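Local coordinates for hypothetical protein ybgI (Escherichia coli, Escherichia coli O157:H7, PDB 1NMO) that is a metal-binding protein of the NIF3 family that assembles into a toroidal hexamer and may help degrade radiation-damaged nucleotides, at residues S20-N25 with G95-L100; C157-P162 with S202-G207. All coordinates share one frame; numbering follows the deposited sequence.

Interaction 1: S20-N25 with G95-L100; sequences SDYAPN and GWHLPL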
# COMPACT_ATOMS: atom_id res chain seq x y z
N SER A 20 -48.49 2.12 -1.51
CA SER A 20 -48.23 2.85 -2.74
C SER A 20 -46.72 2.95 -2.88
O SER A 20 -46.02 3.40 -1.95
CB SER A 20 -48.86 4.24 -2.70
OG SER A 20 -47.84 5.16 -2.29
N ASP A 21 -46.23 2.58 -4.06
CA ASP A 21 -44.80 2.53 -4.33
C ASP A 21 -44.26 3.35 -5.53
O ASP A 21 -45.01 3.85 -6.38
CB ASP A 21 -44.48 1.06 -4.52
CG ASP A 21 -43.23 0.66 -3.87
OD1 ASP A 21 -42.25 1.46 -3.91
OD2 ASP A 21 -43.23 -0.48 -3.33
N TYR A 22 -42.94 3.47 -5.60
CA TYR A 22 -42.24 4.17 -6.71
C TYR A 22 -42.09 3.15 -7.87
O TYR A 22 -41.50 3.45 -8.93
CB TYR A 22 -40.83 4.60 -6.27
CG TYR A 22 -40.78 5.46 -5.06
CD1 TYR A 22 -40.99 6.84 -5.16
CD2 TYR A 22 -40.53 4.90 -3.77
CE1 TYR A 22 -40.98 7.69 -4.02
CE2 TYR A 22 -40.52 5.72 -2.60
CZ TYR A 22 -40.75 7.12 -2.74
OH TYR A 22 -40.79 7.97 -1.66
N ALA A 23 -42.55 1.91 -7.66
CA ALA A 23 -42.39 0.97 -8.75
C ALA A 23 -43.33 -0.22 -8.60
O ALA A 23 -43.83 -0.53 -7.51
CB ALA A 23 -40.91 0.52 -8.85
N PRO A 24 -43.64 -0.87 -9.72
CA PRO A 24 -44.56 -2.00 -9.49
C PRO A 24 -43.99 -3.10 -8.60
O PRO A 24 -42.84 -3.45 -8.70
CB PRO A 24 -44.83 -2.53 -10.89
CG PRO A 24 -43.54 -2.06 -11.72
CD PRO A 24 -43.38 -0.64 -11.16
N ASN A 25 -44.82 -3.65 -7.72
CA ASN A 25 -44.40 -4.78 -6.89
C ASN A 25 -45.07 -6.09 -7.47
O ASN A 25 -46.19 -6.05 -8.04
CB ASN A 25 -44.77 -4.50 -5.42
CG ASN A 25 -43.91 -3.42 -4.80
OD1 ASN A 25 -42.64 -3.54 -4.79
ND2 ASN A 25 -44.58 -2.35 -4.22
N GLY A 95 -40.00 -8.46 -7.95
CA GLY A 95 -39.36 -7.49 -7.05
C GLY A 95 -40.44 -6.97 -6.06
O GLY A 95 -41.62 -6.84 -6.45
N TRP A 96 -40.10 -6.75 -4.78
CA TRP A 96 -40.99 -6.13 -3.80
C TRP A 96 -40.17 -5.02 -3.14
O TRP A 96 -39.19 -5.28 -2.43
CB TRP A 96 -41.46 -7.11 -2.74
CG TRP A 96 -42.65 -7.87 -3.20
CD1 TRP A 96 -43.95 -7.49 -3.11
CD2 TRP A 96 -42.65 -9.11 -3.95
NE1 TRP A 96 -44.76 -8.38 -3.75
CE2 TRP A 96 -43.99 -9.39 -4.28
CE3 TRP A 96 -41.63 -10.01 -4.36
CZ2 TRP A 96 -44.36 -10.51 -5.01
CZ3 TRP A 96 -41.98 -11.12 -5.09
CH2 TRP A 96 -43.35 -11.36 -5.41
N HIS A 97 -40.56 -3.76 -3.35
CA HIS A 97 -39.85 -2.62 -2.78
C HIS A 97 -40.42 -2.26 -1.38
O HIS A 97 -40.18 -3.01 -0.43
CB HIS A 97 -39.91 -1.44 -3.76
CG HIS A 97 -39.04 -0.28 -3.39
ND1 HIS A 97 -39.53 1.01 -3.30
CD2 HIS A 97 -37.73 -0.21 -3.04
CE1 HIS A 97 -38.56 1.82 -2.90
NE2 HIS A 97 -37.46 1.11 -2.73
N LEU A 98 -41.23 -1.20 -1.21
CA LEU A 98 -41.63 -0.85 0.18
C LEU A 98 -42.21 -1.97 1.03
O LEU A 98 -41.88 -2.12 2.26
CB LEU A 98 -42.53 0.40 0.19
CG LEU A 98 -41.76 1.59 -0.47
CD1 LEU A 98 -42.62 2.87 -0.51
CD2 LEU A 98 -40.48 1.89 0.27
N PRO A 99 -43.04 -2.83 0.42
CA PRO A 99 -43.58 -3.89 1.29
C PRO A 99 -42.46 -4.69 1.93
O PRO A 99 -42.59 -5.17 3.10
CB PRO A 99 -44.45 -4.72 0.33
CG PRO A 99 -44.93 -3.66 -0.68
CD PRO A 99 -43.61 -2.91 -0.93
N LEU A 100 -41.35 -4.85 1.23
CA LEU A 100 -40.24 -5.66 1.82
C LEU A 100 -39.40 -4.84 2.81
O LEU A 100 -38.53 -5.37 3.49
CB LEU A 100 -39.39 -6.30 0.70
CG LEU A 100 -38.47 -7.48 1.11
CD1 LEU A 100 -39.26 -8.60 1.81
CD2 LEU A 100 -37.96 -8.09 -0.20

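Interaction 2: C157-P162 with S202-G207; sequences CGDTGP and SAREQG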
# COMPACT_ATOMS: atom_id res chain seq x y z
N CYS A 157 -21.30 9.80 12.89
CA CYS A 157 -21.11 11.16 13.24
C CYS A 157 -21.80 11.33 14.58
O CYS A 157 -23.03 11.39 14.65
CB CYS A 157 -21.72 12.07 12.18
SG CYS A 157 -21.69 13.84 12.63
N GLY A 158 -21.01 11.41 15.66
CA GLY A 158 -21.65 11.53 16.98
C GLY A 158 -21.08 12.56 17.96
O GLY A 158 -21.36 12.53 19.16
N ASP A 159 -20.31 13.48 17.41
CA ASP A 159 -19.70 14.58 18.16
C ASP A 159 -20.69 15.24 19.15
O ASP A 159 -20.31 15.60 20.25
CB ASP A 159 -19.19 15.65 17.19
CG ASP A 159 -18.35 15.08 16.02
OD1 ASP A 159 -17.20 14.56 16.35
OD2 ASP A 159 -18.86 15.20 14.82
N THR A 160 -21.97 15.39 18.79
CA THR A 160 -22.89 16.01 19.76
C THR A 160 -23.99 15.10 20.27
O THR A 160 -25.05 15.58 20.75
CB THR A 160 -23.53 17.29 19.18
OG1 THR A 160 -24.45 16.93 18.13
CG2 THR A 160 -22.41 18.22 18.55
N GLY A 161 -23.76 13.80 20.17
CA GLY A 161 -24.79 12.86 20.62
C GLY A 161 -24.62 12.50 22.09
O GLY A 161 -23.52 12.70 22.62
N PRO A 162 -25.66 11.93 22.75
CA PRO A 162 -25.64 11.54 24.17
C PRO A 162 -24.36 10.73 24.45
O PRO A 162 -23.69 10.33 23.50
CB PRO A 162 -26.94 10.70 24.33
CG PRO A 162 -27.83 11.17 23.21
CD PRO A 162 -26.90 11.48 22.08
N SER A 202 -27.77 17.87 10.38
CA SER A 202 -28.90 17.45 11.23
C SER A 202 -28.40 16.69 12.44
O SER A 202 -28.86 16.94 13.54
CB SER A 202 -29.88 16.58 10.46
OG SER A 202 -30.45 17.31 9.38
N ALA A 203 -27.44 15.79 12.25
CA ALA A 203 -26.90 14.98 13.34
C ALA A 203 -26.30 15.88 14.38
O ALA A 203 -26.59 15.76 15.61
CB ALA A 203 -25.82 14.05 12.82
N ARG A 204 -25.46 16.79 13.87
CA ARG A 204 -24.77 17.74 14.72
C ARG A 204 -25.67 18.74 15.47
O ARG A 204 -25.54 18.90 16.68
CB ARG A 204 -23.74 18.54 13.88
CG ARG A 204 -22.47 17.78 13.52
CD ARG A 204 -21.60 18.62 12.47
NE ARG A 204 -20.39 17.87 12.05
CZ ARG A 204 -19.57 18.30 11.08
NH1 ARG A 204 -19.85 19.46 10.46
NH2 ARG A 204 -18.45 17.63 10.74
N GLU A 205 -26.57 19.41 14.75
CA GLU A 205 -27.41 20.45 15.31
C GLU A 205 -28.55 20.00 16.20
O GLU A 205 -29.11 20.80 16.97
CB GLU A 205 -27.89 21.35 14.18
CG GLU A 205 -26.73 22.28 13.70
CD GLU A 205 -27.12 23.13 12.45
OE1 GLU A 205 -28.24 23.69 12.37
OE2 GLU A 205 -26.31 23.22 11.50
N GLN A 206 -28.89 18.72 16.12
CA GLN A 206 -29.95 18.18 16.96
C GLN A 206 -29.40 17.21 17.99
O GLN A 206 -30.17 16.58 18.71
CB GLN A 206 -31.09 17.57 16.10
CG GLN A 206 -31.92 18.66 15.35
CD GLN A 206 -32.79 18.12 14.15
OE1 GLN A 206 -32.44 17.13 13.48
NE2 GLN A 206 -33.89 18.83 13.84
N GLY A 207 -28.07 17.08 18.09
CA GLY A 207 -27.50 16.20 19.12
C GLY A 207 -27.75 14.68 19.11
O GLY A 207 -27.93 14.03 20.16
O HOH W 1 -23.62 14.42 16.62

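Interaction 1: S20-N25 with G95-L100
Asp21 and His97 form a His-carboxylate hydrogen bond at the edge of the dinuclear iron site of this NIF3-family protein, a worked example of a loop bonded to a residue beside a metal centre. With its CG swung opposite the backbone N (chi1 -171°), the His97 ring carries ND1 to Asp21 OD1, and the bond is 2.8 Å long and nearly straight at 169°. It uses the syn lone pair of OD1 and lies in the imidazole plane, although carboxylate and ring are turned 34° apart. The anti lone pair of OD1 takes Tyr22 N. Asp21 OD2 accepts Leu98 N at 3.0 Å.

The Asn25 amide bridges the two segments, ND2 on Asp21 OD2 and OD1 on His97 N, the latter donor tilted from the carbonyl plane. Both bonds are modelled at 2.5 Å, unusually short and doubtful as exact values. Two donors on each oxygen would restrain the carboxylate's rotation.

Apolar contacts are fewer: Tyr22 CE2 lies 4.1 Å from Leu98 CD1, and Tyr22 CD2 meets the imidazole edge at His97 CE1. Beyond the two segments, the His97 ring meets those of Trp68 and the iron ligand His63. Pro99 CD comes 3.4 Å from Asp21 OD2 and also approaches Asn25 ND2.

Interaction 2: C157-P162 with S202-G207
A type I beta turn from Gly158 to Gly161, closed by Gly161 N to Gly158 O at 2.9 Å, faces the C-terminal end of helix 197-205, and the two backbones come nearest where the CA atoms of Gly161 and Gly207 lie 4.6 Å apart. Gly207 CA lies 3.0 Å from Thr160 O. The carbonyl oxygen of Gly207 receives a CA-H...O contact that is nearly straight (170°), with Gly161 CA 3.4 Å from Gly207 O, and it also touches Pro162 CD.

Among the side chains, Thr160 supplies the polar link. Its OG1 stands between the backbone N and the carbonyl carbon (chi1 70°), from where it donates to Arg204 O at 2.7 Å. The hydroxyl approaches at a bent C=O...donor angle of 119°, tilted from the carbonyl plane. The same carbonyl takes a weak bond from Gly207 N, so turn and helix end share one acceptor. A water extends the link: it accepts from Thr160 N and donates weakly to Ala203 O.

At the end of strand 155-157, Cys157 SG touches Ala203 CB at 4.1 Å and Arg204 CG at the same distance, an apolar patch beside the polar one. Asp159 and Arg204 run side by side, with Asp159 OD2 4.1 Å from Arg204 NE, too far for a salt bridge. Arg204 NH1 bonds Pro244 O of a second subunit, while Arg54 of a third subunit makes a long, weak ion pair with Asp159 and brings like charge near Arg204 NE. The arrangement is a beta turn packed on a helix C-terminus, joining the loop after strand 155-157, outermost in its sheet within the chain, to the end of helix 197-205 where subunits of the toroid meet.

How the interactions relate
Two contacts follow in series along the chain, illustrating how long-range contacts close separate loops in one subunit. From the N terminus, interaction 1 joins the loop between helix 3-13 and strand 26-29 to the end of strand 92-95 and helix 98-102, closing a loop of 69 residues within the portion of the chain built on the five-stranded sheet. Interaction 2 comes later and closes a 39-residue loop, tying the turn after strand 155-157 to helix 197-205 beside the six-stranded sheet. The loops neither nest nor cross. The centres of the two interactions are 32 Å apart and their nearest atoms about 18 Å: interaction 1 borders the iron site, interaction 2 a subunit interface.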